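Local atomic coordinates of endoglucanase (Mytilus edulis, PDB entry 1WC2), a protein that hydrolyses internal beta-1,4-glucosidic linkages of soluble cellulose derivatives such as carboxymethylcellulose as a family 45 glycoside hydrolase, and also shows expansin activity. Residues G6-Y11 against G126-L131; G70-L75 against V155-E160; L75-G80 against G87-G92; L93-M98 against D164-S169. One frame throughout, in Å; residues are numbered along the deposited sequence. Where two conformers were deposited one is given.

All four contacts hang on the curled beta sheet of the double-psi barrel. Contacts 2 and 4 lie closest, with centres 7 Å apart: strands 72-78 and 94-100 are neighbours, and I73 N meets F97 O at 2.9 Å. Contact 3 continues strand 72-78 from contact 2, the two sharing L75, although their centres are 19 Å apart. The centre of contact 1 is 20 Å from that of contact 2, 15 Å from contact 3 and 22 Å from contact 4, yet Y11 OH reaches E91 OE2 of contact 3 at 2.7 Å, and L131 packs on I73 and L75. D132, the likely proton donor, directly follows contact 1; the side chains of Y127 and D132 are about 11 Å apart.

Contact 1 (G6-Y11 against G126-L131); sequences GNPRRY and GYELHL. With ACT (acetate ion), chain B.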
loop_
_atom_site.group_PDB
_atom_site.type_symbol
_atom_site.label_atom_id
_atom_site.label_comp_id
_atom_site.label_asym_id
_atom_site.label_seq_id
_atom_site.Cartn_x
_atom_site.Cartn_y
_atom_site.Cartn_z
ATOM N N GLY A 6 -15.310 -4.670 13.916
ATOM C CA GLY A 6 -14.475 -4.856 15.083
ATOM C C GLY A 6 -13.329 -3.862 15.150
ATOM O O GLY A 6 -13.164 -3.007 14.277
ATOM N N ASN A 7 -12.540 -3.977 16.211
ATOM C CA ASN A 7 -11.408 -3.096 16.460
ATOM C C ASN A 7 -10.162 -3.950 16.704
ATOM O O ASN A 7 -10.089 -4.655 17.731
ATOM C CB ASN A 7 -11.687 -2.218 17.684
ATOM C CG ASN A 7 -10.512 -1.334 18.048
ATOM O OD1 ASN A 7 -9.692 -0.982 17.198
ATOM N ND2 ASN A 7 -10.435 -0.956 19.320
ATOM N N PRO A 8 -9.186 -3.949 15.794
ATOM C CA PRO A 8 -9.235 -3.335 14.460
ATOM C C PRO A 8 -10.212 -4.082 13.549
ATOM O O PRO A 8 -10.669 -5.189 13.872
ATOM C CB PRO A 8 -7.792 -3.470 13.952
ATOM C CG PRO A 8 -7.045 -4.228 14.942
ATOM C CD PRO A 8 -7.918 -4.638 16.049
ATOM N N ARG A 9 -10.475 -3.489 12.391
ATOM C CA ARG A 9 -11.439 -4.009 11.443
ATOM C C ARG A 9 -10.966 -5.343 10.853
ATOM O O ARG A 9 -9.832 -5.457 10.385
ATOM C CB ARG A 9 -11.644 -2.997 10.303
ATOM C CG ARG A 9 -12.257 -1.676 10.687
ATOM C CD ARG A 9 -13.760 -1.636 10.521
ATOM N NE ARG A 9 -14.364 -0.410 11.048
ATOM C CZ ARG A 9 -15.667 -0.158 11.063
ATOM N NH1 ARG A 9 -16.523 -1.033 10.557
ATOM N NH2 ARG A 9 -16.119 0.978 11.584
ATOM N N ARG A 10 -11.855 -6.337 10.863
ATOM C CA ARG A 10 -11.586 -7.679 10.336
ATOM C C ARG A 10 -12.785 -8.159 9.519
ATOM O O ARG A 10 -13.908 -7.686 9.695
ATOM C CB ARG A 10 -11.288 -8.661 11.483
ATOM C CG ARG A 10 -9.998 -8.342 12.249
ATOM C CD ARG A 10 -9.813 -9.168 13.501
ATOM N NE ARG A 10 -9.676 -10.597 13.242
ATOM C CZ ARG A 10 -8.555 -11.191 12.867
ATOM N NH1 ARG A 10 -7.454 -10.493 12.639
ATOM N NH2 ARG A 10 -8.540 -12.504 12.691
ATOM N N TYR A 11 -12.537 -9.114 8.634
ATOM C CA TYR A 11 -13.562 -9.679 7.744
ATOM C C TYR A 11 -13.363 -11.189 7.674
ATOM O O TYR A 11 -12.349 -11.645 7.149
ATOM C CB TYR A 11 -13.433 -9.055 6.355
ATOM C CG TYR A 11 -14.494 -9.446 5.338
ATOM C CD1 TYR A 11 -15.833 -9.129 5.531
ATOM C CD2 TYR A 11 -14.144 -10.074 4.151
ATOM C CE1 TYR A 11 -16.799 -9.456 4.579
ATOM C CE2 TYR A 11 -15.098 -10.409 3.195
ATOM C CZ TYR A 11 -16.431 -10.090 3.412
ATOM O OH TYR A 11 -17.393 -10.398 2.456
ATOM N N GLY A 126 -10.896 2.643 11.553
ATOM C CA GLY A 126 -10.777 1.373 12.261
ATOM C C GLY A 126 -9.739 0.381 11.750
ATOM O O GLY A 126 -9.630 -0.704 12.314
ATOM N N TYR A 127 -8.984 0.716 10.708
ATOM C CA TYR A 127 -8.108 -0.261 10.047
ATOM C C TYR A 127 -6.689 -0.269 10.612
ATOM O O TYR A 127 -6.087 0.797 10.789
ATOM C CB TYR A 127 -8.051 0.008 8.535
ATOM C CG TYR A 127 -9.406 -0.092 7.866
ATOM C CD1 TYR A 127 -10.190 1.034 7.667
ATOM C CD2 TYR A 127 -9.926 -1.320 7.477
ATOM C CE1 TYR A 127 -11.461 0.945 7.094
ATOM C CE2 TYR A 127 -11.191 -1.427 6.898
ATOM C CZ TYR A 127 -11.953 -0.281 6.699
ATOM O OH TYR A 127 -13.218 -0.325 6.148
ATOM N N GLU A 128 -6.148 -1.475 10.860
ATOM C CA GLU A 128 -4.793 -1.592 11.429
ATOM C C GLU A 128 -3.681 -1.335 10.408
ATOM O O GLU A 128 -2.541 -1.161 10.832
ATOM C CB GLU A 128 -4.560 -2.908 12.223
ATOM C CG GLU A 128 -4.487 -4.183 11.413
ATOM C CD GLU A 128 -4.177 -5.421 12.272
ATOM O OE1 GLU A 128 -3.670 -5.310 13.410
ATOM O OE2 GLU A 128 -4.458 -6.550 11.837
ATOM N N LEU A 129 -4.003 -1.325 9.104
ATOM C CA LEU A 129 -3.050 -1.017 8.028
ATOM C C LEU A 129 -3.758 -0.135 6.997
ATOM O O LEU A 129 -4.948 -0.335 6.721
ATOM C CB LEU A 129 -2.562 -2.315 7.352
ATOM C CG LEU A 129 -1.638 -2.158 6.136
ATOM C CD1 LEU A 129 -0.329 -1.467 6.507
ATOM C CD2 LEU A 129 -1.364 -3.525 5.503
ATOM N N HIS A 130 -3.015 0.827 6.438
ATOM C CA HIS A 130 -3.475 1.614 5.303
ATOM C C HIS A 130 -2.397 1.649 4.225
ATOM O O HIS A 130 -1.222 1.837 4.543
ATOM C CB HIS A 130 -3.834 3.050 5.714
ATOM C CG HIS A 130 -4.385 3.870 4.605
ATOM N ND1 HIS A 130 -5.722 3.832 4.270
ATOM C CD2 HIS A 130 -3.780 4.689 3.708
ATOM C CE1 HIS A 130 -5.916 4.611 3.217
ATOM N NE2 HIS A 130 -4.757 5.146 2.861
ATOM N N LEU A 131 -2.803 1.478 2.963
ATOM C CA LEU A 131 -1.889 1.629 1.829
ATOM C C LEU A 131 -2.402 2.709 0.877
ATOM O O LEU A 131 -3.556 2.668 0.443
ATOM C CB LEU A 131 -1.741 0.316 1.057
ATOM C CG LEU A 131 -1.106 -0.867 1.797
ATOM C CD1 LEU A 131 -0.976 -2.033 0.829
ATOM C CD2 LEU A 131 0.262 -0.557 2.401
HETATM C C ACT B . -11.944 -13.170 14.279
HETATM O O ACT B . -12.119 -11.942 14.098
HETATM O OXT ACT B . -11.006 -13.735 13.682
HETATM C CH3 ACT B . -12.827 -13.962 15.201
HETATM O O HOH W 1 -7.789 -3.633 10.236
HETATM O O HOH W 2 -6.688 -7.830 13.299
#
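The loop entering strand 129-134 of the barrel is met here by the N-terminal arm, where P8 and R9 pack on G126, Y127 and E128. R9 N donates to G126 O at 2.9 Å. The peptide bond before P8 is cis, and the proline ring turns CB and CG to the near side of E128, its CB 3.7 Å from E128 CB. The carboxylate of E128 passes on to S15 and to the backbone N of G120.

R9 lies over Y127: its CG sits above one face of the ring, displaced toward the rim, a CH-pi contact with 4.0 Å from CG to the centroid. The chain bends at chi2 (-94°), and beyond that bend the guanidinium lies with its edge toward G126 CA and NH1 bonds to C4 O. The phenol of Y127 is held by E149 and Q2.

In the double-psi barrel of this family, strand 129-134 runs parallel to strand 14-22, with which strand 10-11 pairs in antiparallel fashion; the contact lies at the surface of the protein. Strand 129-134 also carries H130, whose NE2, in the conformer given, bonds to D132, the probable proton donor.

Two waters extend the contact. Water 1 donates to R9 O and accepts from E128 N at 2.8 Å, while water 2 joins R10 NH1 to E128 OE2. Acetate, probably from the crystallisation liquor, takes the other edge of the R10 guanidinium, NE to O and NH2 to OXT, each 2.9 Å.

Contact 2 (G70-L75 against V155-E160); sequences GQCIKL and VNCDSE
Strand 72-78 meets the end of strand 148-155 just where the chain turns into helix 157-163, and the CA atoms come nearest at C72 and C157, 5.4 Å apart. A nearly straight bond runs from V155 N to C72 O at 3.1 Å (N-H...O 172°). Water 3 links the same two residues a second time, accepting from C72 N and donating to V155 O at 2.7 Å. N156 takes the N-cap position, its OD1 accepting from D158 N at 2.8 Å within the carbonyl plane.

Side chains add a covalent tie. C72 SG and C157 SG form a disulfide of 2.1 Å with a chi3 of 107°; in both cysteines SG is anti to the carbonyl carbon and lies beside the backbone N. The C157 sulfur also approaches G70 O. Next to the disulfide, V155 spreads CG1 and CG2 against K74 CB, CG1 at 3.8 Å, and CG2 also lies near C72 CB.

K74, in the conformer given, runs fully extended past this patch, and its amino group reaches E160 by way of water 4, which accepts from NZ at 2.7 Å and donates to E160 OE2. In that conformer the opposite charges, 4.8 Å apart from NZ to OE2, probably still favour each other.

The disulfide thus joins the start of strand 72-78 to the first turn of helix 157-163, with T96 of strand 94-100 touching C72, K74, V155 and E160 and N170 of helix 170-173 packing on C157.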
loop_
_atom_site.group_PDB
_atom_site.type_symbol
_atom_site.label_atom_id
_atom_site.label_comp_id
_atom_site.label_asym_id
_atom_site.label_seq_id
_atom_site.Cartn_x
_atom_site.Cartn_y
_atom_site.Cartn_z
ATOM N N GLY A 70 10.176 -2.754 0.212
ATOM C CA GLY A 70 10.350 -3.874 -0.708
ATOM C C GLY A 70 9.439 -5.071 -0.477
ATOM O O GLY A 70 9.482 -6.038 -1.253
ATOM N N GLN A 71 8.628 -5.039 0.583
ATOM C CA GLN A 71 7.736 -6.152 0.881
ATOM C C GLN A 71 6.519 -6.058 -0.032
ATOM O O GLN A 71 6.004 -4.963 -0.285
ATOM C CB GLN A 71 7.291 -6.102 2.340
ATOM C CG GLN A 71 6.539 -7.335 2.772
ATOM C CD GLN A 71 6.099 -7.258 4.213
ATOM O OE1 GLN A 71 5.317 -6.374 4.579
ATOM N NE2 GLN A 71 6.583 -8.188 5.042
ATOM N N CYS A 72 6.055 -7.211 -0.518
ATOM C CA CYS A 72 4.841 -7.271 -1.326
ATOM C C CYS A 72 3.636 -7.714 -0.497
ATOM O O CYS A 72 3.718 -8.668 0.301
ATOM C CB CYS A 72 5.032 -8.180 -2.542
ATOM S SG CYS A 72 6.107 -7.432 -3.801
ATOM N N ILE A 73 2.536 -6.999 -0.709
ATOM C CA ILE A 73 1.269 -7.198 -0.019
ATOM C C ILE A 73 0.186 -7.489 -1.057
ATOM O O ILE A 73 -0.072 -6.672 -1.940
ATOM C CB ILE A 73 0.856 -5.927 0.775
ATOM C CG1 ILE A 73 1.967 -5.447 1.713
ATOM C CG2 ILE A 73 -0.484 -6.181 1.491
ATOM C CD1 ILE A 73 2.277 -6.379 2.802
ATOM N N LYS A 74 -0.441 -8.658 -0.944
ATOM C CA LYS A 74 -1.569 -9.036 -1.784
ATOM C C LYS A 74 -2.864 -8.554 -1.145
ATOM O O LYS A 74 -3.164 -8.910 0.005
ATOM C CB LYS A 74 -1.600 -10.553 -1.984
ATOM C CG LYS A 74 -2.720 -11.024 -2.907
ATOM C CD LYS A 74 -2.677 -12.529 -3.152
ATOM C CE LYS A 74 -3.816 -13.010 -4.056
ATOM N NZ LYS A 74 -3.841 -14.500 -4.124
ATOM N N LEU A 75 -3.603 -7.719 -1.870
ATOM C CA LEU A 75 -4.873 -7.170 -1.414
ATOM C C LEU A 75 -6.017 -7.879 -2.115
ATOM O O LEU A 75 -5.960 -8.082 -3.328
ATOM C CB LEU A 75 -4.943 -5.679 -1.732
ATOM C CG LEU A 75 -3.911 -4.775 -1.047
ATOM C CD1 LEU A 75 -4.185 -3.322 -1.411
ATOM C CD2 LEU A 75 -3.930 -4.970 0.460
ATOM N N VAL A 155 3.154 -11.688 0.611
ATOM C CA VAL A 155 3.448 -12.681 -0.422
ATOM C C VAL A 155 4.830 -12.434 -1.036
ATOM O O VAL A 155 5.420 -11.364 -0.869
ATOM C CB VAL A 155 2.380 -12.665 -1.546
ATOM C CG1 VAL A 155 1.019 -13.096 -1.012
ATOM C CG2 VAL A 155 2.284 -11.295 -2.204
ATOM N N ASN A 156 5.348 -13.438 -1.741
ATOM C CA ASN A 156 6.599 -13.338 -2.493
ATOM C C ASN A 156 6.378 -12.520 -3.761
ATOM O O ASN A 156 5.525 -12.847 -4.575
ATOM C CB ASN A 156 7.081 -14.747 -2.854
ATOM C CG ASN A 156 8.466 -14.757 -3.466
ATOM O OD1 ASN A 156 8.706 -14.133 -4.486
ATOM N ND2 ASN A 156 9.380 -15.474 -2.842
ATOM N N CYS A 157 7.145 -11.441 -3.913
ATOM C CA CYS A 157 7.025 -10.548 -5.066
ATOM C C CYS A 157 7.197 -11.269 -6.411
ATOM O O CYS A 157 6.499 -10.962 -7.376
ATOM C CB CYS A 157 8.083 -9.445 -4.975
ATOM S SG CYS A 157 7.947 -8.336 -3.543
ATOM N N ASP A 158 8.150 -12.189 -6.480
ATOM C CA ASP A 158 8.435 -12.868 -7.747
ATOM C C ASP A 158 7.262 -13.709 -8.240
ATOM O O ASP A 158 6.937 -13.694 -9.431
ATOM C CB ASP A 158 9.672 -13.752 -7.614
ATOM C CG ASP A 158 10.946 -12.960 -7.458
ATOM O OD1 ASP A 158 11.006 -11.807 -7.940
ATOM O OD2 ASP A 158 11.936 -13.424 -6.854
ATOM N N SER A 159 6.613 -14.412 -7.316
ATOM C CA SER A 159 5.465 -15.250 -7.660
ATOM C C SER A 159 4.343 -14.428 -8.278
ATOM O O SER A 159 3.720 -14.842 -9.255
ATOM C CB SER A 159 4.953 -16.008 -6.431
ATOM O OG SER A 159 5.987 -16.793 -5.871
ATOM N N GLU A 160 4.091 -13.253 -7.702
ATOM C CA GLU A 160 3.017 -12.392 -8.175
ATOM C C GLU A 160 3.407 -11.609 -9.442
ATOM O O GLU A 160 2.557 -11.386 -10.310
ATOM C CB GLU A 160 2.556 -11.482 -7.037
ATOM C CG GLU A 160 2.040 -12.260 -5.830
ATOM C CD GLU A 160 0.880 -13.199 -6.148
ATOM O OE1 GLU A 160 0.096 -12.917 -7.079
ATOM O OE2 GLU A 160 0.753 -14.221 -5.447
HETATM O O HOH W 3 7.406 -9.754 0.110
HETATM O O HOH W 4 -1.996 -14.989 -6.061
#

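Contact 3 (L75-G80 against G87-G92); sequences LTTTGG and GPVREG
T77 supplies the hydrogen bonds that hold 87-92 to the end of strand 72-78. Its OG1, placed between backbone N and carbonyl carbon (chi1 59°), donates to R90 O at 2.7 Å, in the carbonyl plane and on a lone pair; the same hydroxyl also bonds to L93 N. Its carbonyl takes G92 N at 3.0 Å.

Two waters bridge the segments. Water 5 donates to T77 O and to E91 OE2, and water 6 donates to G79 O at 2.6 Å while accepting from V89 N.

Apolar and CH contacts fill in between. V89 CG1 lies 4.1 Å from T77 CB, and T76 CG2 rests on G92 CA. G79 CA approaches V89 O at 3.5 Å in a CA-H...O contact. The extended E91 chain runs alongside T78 O.

The turn at the corner is internal: T78 OG1 accepts from G80 N at 3.0 Å, an ST turn, and also bonds to E149.

E91 OE1 and T78 O, 3.4 Å apart, are two acceptors with no hydrogen bond between them; K3 NZ, which bonds to both, probably offsets their repulsion, while Y11 bonds to E91 OE2.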
loop_
_atom_site.group_PDB
_atom_site.type_symbol
_atom_site.label_atom_id
_atom_site.label_comp_id
_atom_site.label_asym_id
_atom_site.label_seq_id
_atom_site.Cartn_x
_atom_site.Cartn_y
_atom_site.Cartn_z
ATOM N N LEU A 75 -3.603 -7.719 -1.870
ATOM C CA LEU A 75 -4.873 -7.170 -1.414
ATOM C C LEU A 75 -6.017 -7.879 -2.115
ATOM O O LEU A 75 -5.960 -8.082 -3.328
ATOM C CB LEU A 75 -4.943 -5.679 -1.732
ATOM C CG LEU A 75 -3.911 -4.775 -1.047
ATOM C CD1 LEU A 75 -4.185 -3.322 -1.411
ATOM C CD2 LEU A 75 -3.930 -4.970 0.460
ATOM N N THR A 76 -7.051 -8.243 -1.358
ATOM C CA THR A 76 -8.274 -8.840 -1.890
ATOM C C THR A 76 -9.457 -7.953 -1.515
ATOM O O THR A 76 -9.631 -7.610 -0.344
ATOM C CB THR A 76 -8.453 -10.258 -1.313
ATOM O OG1 THR A 76 -7.334 -11.071 -1.700
ATOM C CG2 THR A 76 -9.709 -10.927 -1.892
ATOM N N THR A 77 -10.286 -7.574 -2.490
ATOM C CA THR A 77 -11.407 -6.680 -2.199
ATOM C C THR A 77 -12.486 -7.407 -1.404
ATOM O O THR A 77 -12.781 -8.585 -1.653
ATOM C CB THR A 77 -12.025 -6.102 -3.484
ATOM O OG1 THR A 77 -12.486 -7.178 -4.315
ATOM C CG2 THR A 77 -10.992 -5.302 -4.285
ATOM N N THR A 78 -13.060 -6.721 -0.423
ATOM C CA THR A 78 -14.199 -7.250 0.321
ATOM C C THR A 78 -15.525 -7.000 -0.396
ATOM O O THR A 78 -16.522 -7.654 -0.083
ATOM C CB THR A 78 -14.317 -6.609 1.705
ATOM O OG1 THR A 78 -14.581 -5.206 1.539
ATOM C CG2 THR A 78 -13.028 -6.760 2.534
ATOM N N GLY A 79 -15.533 -6.048 -1.329
ATOM C CA GLY A 79 -16.750 -5.509 -1.907
ATOM C C GLY A 79 -17.152 -4.164 -1.303
ATOM O O GLY A 79 -18.001 -3.465 -1.872
ATOM N N GLY A 80 -16.578 -3.803 -0.153
ATOM C CA GLY A 80 -16.898 -2.558 0.534
ATOM C C GLY A 80 -15.942 -1.414 0.238
ATOM O O GLY A 80 -15.019 -1.532 -0.563
ATOM N N GLY A 87 -15.813 3.775 -3.644
ATOM C CA GLY A 87 -17.022 3.325 -4.315
ATOM C C GLY A 87 -17.073 1.829 -4.517
ATOM O O GLY A 87 -16.123 1.113 -4.170
ATOM N N PRO A 88 -18.199 1.357 -5.063
ATOM C CA PRO A 88 -18.447 -0.084 -5.224
ATOM C C PRO A 88 -17.429 -0.810 -6.106
ATOM O O PRO A 88 -16.904 -0.238 -7.062
ATOM C CB PRO A 88 -19.854 -0.142 -5.856
ATOM C CG PRO A 88 -20.448 1.172 -5.735
ATOM C CD PRO A 88 -19.356 2.161 -5.503
ATOM N N VAL A 89 -17.175 -2.073 -5.766
ATOM C CA VAL A 89 -16.303 -2.955 -6.531
ATOM C C VAL A 89 -16.727 -4.417 -6.333
ATOM O O VAL A 89 -17.281 -4.767 -5.295
ATOM C CB VAL A 89 -14.828 -2.760 -6.093
ATOM C CG1 VAL A 89 -14.622 -3.215 -4.654
ATOM C CG2 VAL A 89 -13.869 -3.469 -7.031
ATOM N N ARG A 90 -16.460 -5.271 -7.317
ATOM C CA ARG A 90 -16.696 -6.706 -7.156
ATOM C C ARG A 90 -15.845 -7.253 -6.007
ATOM O O ARG A 90 -14.691 -6.871 -5.876
ATOM C CB ARG A 90 -16.369 -7.465 -8.443
ATOM C CG ARG A 90 -16.756 -8.932 -8.371
ATOM C CD ARG A 90 -17.257 -9.510 -9.670
ATOM N NE ARG A 90 -16.150 -9.609 -10.610
ATOM C CZ ARG A 90 -15.991 -8.867 -11.701
ATOM N NH1 ARG A 90 -16.883 -7.940 -12.057
ATOM N NH2 ARG A 90 -14.920 -9.067 -12.455
ATOM N N GLU A 91 -16.423 -8.129 -5.184
ATOM C CA GLU A 91 -15.692 -8.806 -4.112
ATOM C C GLU A 91 -14.788 -9.866 -4.715
ATOM O O GLU A 91 -15.165 -10.531 -5.686
ATOM C CB GLU A 91 -16.648 -9.465 -3.104
ATOM C CG GLU A 91 -15.927 -10.258 -2.016
ATOM C CD GLU A 91 -16.782 -10.696 -0.845
ATOM O OE1 GLU A 91 -18.022 -10.574 -0.900
ATOM O OE2 GLU A 91 -16.175 -11.170 0.150
ATOM N N GLY A 92 -13.603 -10.028 -4.138
ATOM C CA GLY A 92 -12.709 -11.117 -4.483
ATOM C C GLY A 92 -11.690 -10.816 -5.557
ATOM O O GLY A 92 -10.950 -11.721 -5.959
HETATM O O HOH W 5 -13.201 -10.938 -0.114
HETATM O O HOH W 6 -19.546 -2.802 -3.867
#

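Contact 4 (L93-M98 against D164-S169); sequences LSKTFM and DHRTPS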
loop_
_atom_site.group_PDB
_atom_site.type_symbol
_atom_site.label_atom_id
_atom_site.label_comp_id
_atom_site.label_asym_id
_atom_site.label_seq_id
_atom_site.Cartn_x
_atom_site.Cartn_y
_atom_site.Cartn_z
ATOM N N LEU A 93 -11.635 -9.574 -6.027
ATOM C CA LEU A 93 -10.581 -9.145 -6.936
ATOM C C LEU A 93 -9.293 -8.994 -6.139
ATOM O O LEU A 93 -9.321 -8.606 -4.967
ATOM C CB LEU A 93 -10.924 -7.815 -7.588
ATOM C CG LEU A 93 -12.207 -7.777 -8.427
ATOM C CD1 LEU A 93 -12.438 -6.372 -8.932
ATOM C CD2 LEU A 93 -12.128 -8.743 -9.584
ATOM N N SER A 94 -8.160 -9.274 -6.770
ATOM C CA SER A 94 -6.894 -9.195 -6.053
ATOM C C SER A 94 -5.690 -8.857 -6.921
ATOM O O SER A 94 -5.522 -9.412 -8.016
ATOM C CB SER A 94 -6.607 -10.502 -5.312
ATOM O OG SER A 94 -6.257 -11.535 -6.213
ATOM N N LYS A 95 -4.836 -7.989 -6.381
ATOM C CA LYS A 95 -3.554 -7.648 -6.982
ATOM C C LYS A 95 -2.537 -7.483 -5.847
ATOM O O LYS A 95 -2.918 -7.260 -4.688
ATOM C CB LYS A 95 -3.627 -6.339 -7.788
ATOM C CG LYS A 95 -4.435 -6.396 -9.088
ATOM C CD LYS A 95 -3.846 -7.351 -10.112
ATOM C CE LYS A 95 -4.581 -7.276 -11.451
ATOM N NZ LYS A 95 -4.135 -8.328 -12.399
ATOM N N THR A 96 -1.258 -7.557 -6.198
ATOM C CA THR A 96 -0.163 -7.445 -5.244
ATOM C C THR A 96 0.639 -6.156 -5.482
ATOM O O THR A 96 0.990 -5.826 -6.630
ATOM C CB THR A 96 0.736 -8.686 -5.354
ATOM O OG1 THR A 96 0.021 -9.843 -4.901
ATOM C CG2 THR A 96 1.971 -8.589 -4.457
ATOM N N PHE A 97 0.939 -5.456 -4.390
ATOM C CA PHE A 97 1.611 -4.164 -4.405
ATOM C C PHE A 97 2.917 -4.253 -3.631
ATOM O O PHE A 97 2.954 -4.766 -2.515
ATOM C CB PHE A 97 0.703 -3.089 -3.781
ATOM C CG PHE A 97 -0.592 -2.895 -4.523
ATOM C CD1 PHE A 97 -1.650 -3.772 -4.331
ATOM C CD2 PHE A 97 -0.751 -1.853 -5.426
ATOM C CE1 PHE A 97 -2.835 -3.632 -5.038
ATOM C CE2 PHE A 97 -1.947 -1.702 -6.132
ATOM C CZ PHE A 97 -2.986 -2.595 -5.936
ATOM N N MET A 98 3.995 -3.723 -4.196
ATOM C CA MET A 98 5.259 -3.584 -3.467
ATOM C C MET A 98 5.286 -2.263 -2.695
ATOM O O MET A 98 5.006 -1.204 -3.275
ATOM C CB MET A 98 6.451 -3.623 -4.424
ATOM C CG MET A 98 7.795 -3.472 -3.703
ATOM S SD MET A 98 9.230 -3.571 -4.810
ATOM C CE MET A 98 9.291 -5.382 -5.087
ATOM N N ASP A 164 1.320 -10.865 -13.070
ATOM C CA ASP A 164 1.102 -9.496 -13.528
ATOM C C ASP A 164 2.406 -8.732 -13.377
ATOM O O ASP A 164 2.834 -8.421 -12.259
ATOM C CB ASP A 164 -0.032 -8.828 -12.745
ATOM C CG ASP A 164 -0.544 -7.554 -13.402
ATOM O OD1 ASP A 164 0.263 -6.779 -13.970
ATOM O OD2 ASP A 164 -1.754 -7.265 -13.358
ATOM N N HIS A 165 3.020 -8.409 -14.514
ATOM C CA HIS A 165 4.341 -7.806 -14.521
ATOM C C HIS A 165 4.361 -6.430 -13.852
ATOM O O HIS A 165 5.428 -5.953 -13.506
ATOM C CB HIS A 165 4.907 -7.718 -15.944
ATOM C CG HIS A 165 5.107 -9.047 -16.609
ATOM N ND1 HIS A 165 5.174 -9.186 -17.981
ATOM C CD2 HIS A 165 5.260 -10.294 -16.099
ATOM C CE1 HIS A 165 5.343 -10.461 -18.286
ATOM N NE2 HIS A 165 5.407 -11.154 -17.163
ATOM N N ARG A 166 3.197 -5.802 -13.674
ATOM C CA ARG A 166 3.118 -4.526 -12.963
ATOM C C ARG A 166 3.519 -4.655 -11.496
ATOM O O ARG A 166 3.942 -3.688 -10.914
ATOM C CB ARG A 166 1.720 -3.904 -13.092
ATOM C CG ARG A 166 1.413 -3.391 -14.493
ATOM C CD ARG A 166 -0.015 -2.917 -14.690
ATOM N NE ARG A 166 -0.977 -4.009 -14.533
ATOM C CZ ARG A 166 -2.294 -3.879 -14.678
ATOM N NH1 ARG A 166 -2.831 -2.717 -15.023
ATOM N NH2 ARG A 166 -3.085 -4.933 -14.507
ATOM N N THR A 167 3.364 -5.837 -10.892
ATOM C CA THR A 167 3.915 -6.058 -9.541
ATOM C C THR A 167 5.427 -6.206 -9.682
ATOM O O THR A 167 5.863 -7.148 -10.346
ATOM C CB THR A 167 3.344 -7.341 -8.921
ATOM O OG1 THR A 167 1.922 -7.223 -8.739
ATOM C CG2 THR A 167 3.936 -7.612 -7.532
ATOM N N PRO A 168 6.241 -5.321 -9.109
ATOM C CA PRO A 168 7.699 -5.452 -9.260
ATOM C C PRO A 168 8.263 -6.748 -8.682
ATOM O O PRO A 168 7.770 -7.262 -7.681
ATOM C CB PRO A 168 8.240 -4.234 -8.506
ATOM C CG PRO A 168 7.115 -3.263 -8.528
ATOM C CD PRO A 168 5.898 -4.123 -8.321
ATOM N N SER A 169 9.316 -7.249 -9.317
ATOM C CA SER A 169 10.070 -8.398 -8.832
ATOM C C SER A 169 11.062 -8.022 -7.728
ATOM O O SER A 169 11.405 -6.850 -7.534
ATOM C CB SER A 169 10.845 -9.021 -9.997
ATOM O OG SER A 169 11.830 -8.109 -10.435
HETATM O O HOH W 7 -0.616 -8.302 -8.963
#
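K95 and D164 meet in a salt bridge, NZ to OD2 at 2.8 Å, the two side chains crossing at about a right angle. D164 OD2 receives the lysine on its anti lone pair, leaving the syn side to R166. Next along the strand, T167 OG1 donates to T96 O at 2.7 Å, tilted from the carbonyl plane, and the two threonine methyls touch, CG2 to CG2. M98 CB and SD lie against the ring of P168; the chain is extended to SD and bends at chi3 (-77°), which brings CE to 3.8 Å from P168 CB and close to the carbonyls of P168 and S169.

These contacts fasten the connection between helices 157-163 and 170-173 to strand 94-100 of the double-psi barrel, a strand paired on one edge with 72-78 and on the other with 49-53.

Behind the first shell, D164 is held by its own turn. R166 grips the carboxylate side-on, its NE on OD1 and its NH2 2.9 Å from OD2, each on a syn lone pair, with the acceptors close to the guanidinium plane. R166 N also donates to OD1, 3.1 Å away, an Asx turn superposed on the type I turn from D164 to T167 that T167 N closes on D164 O. Each carboxylate oxygen thus accepts twice. The like charges of K95 NZ and R166 NH2 lie 4.1 Å apart, a nearness the shared anion probably offsets.

Water 7 accepts from T96 N and donates to T167 OG1 at 2.8 Å. Further out, H161 ND1 bonds to T167 O, and S169, at the N-cap of helix 170-173, bonds through OG to M172 N.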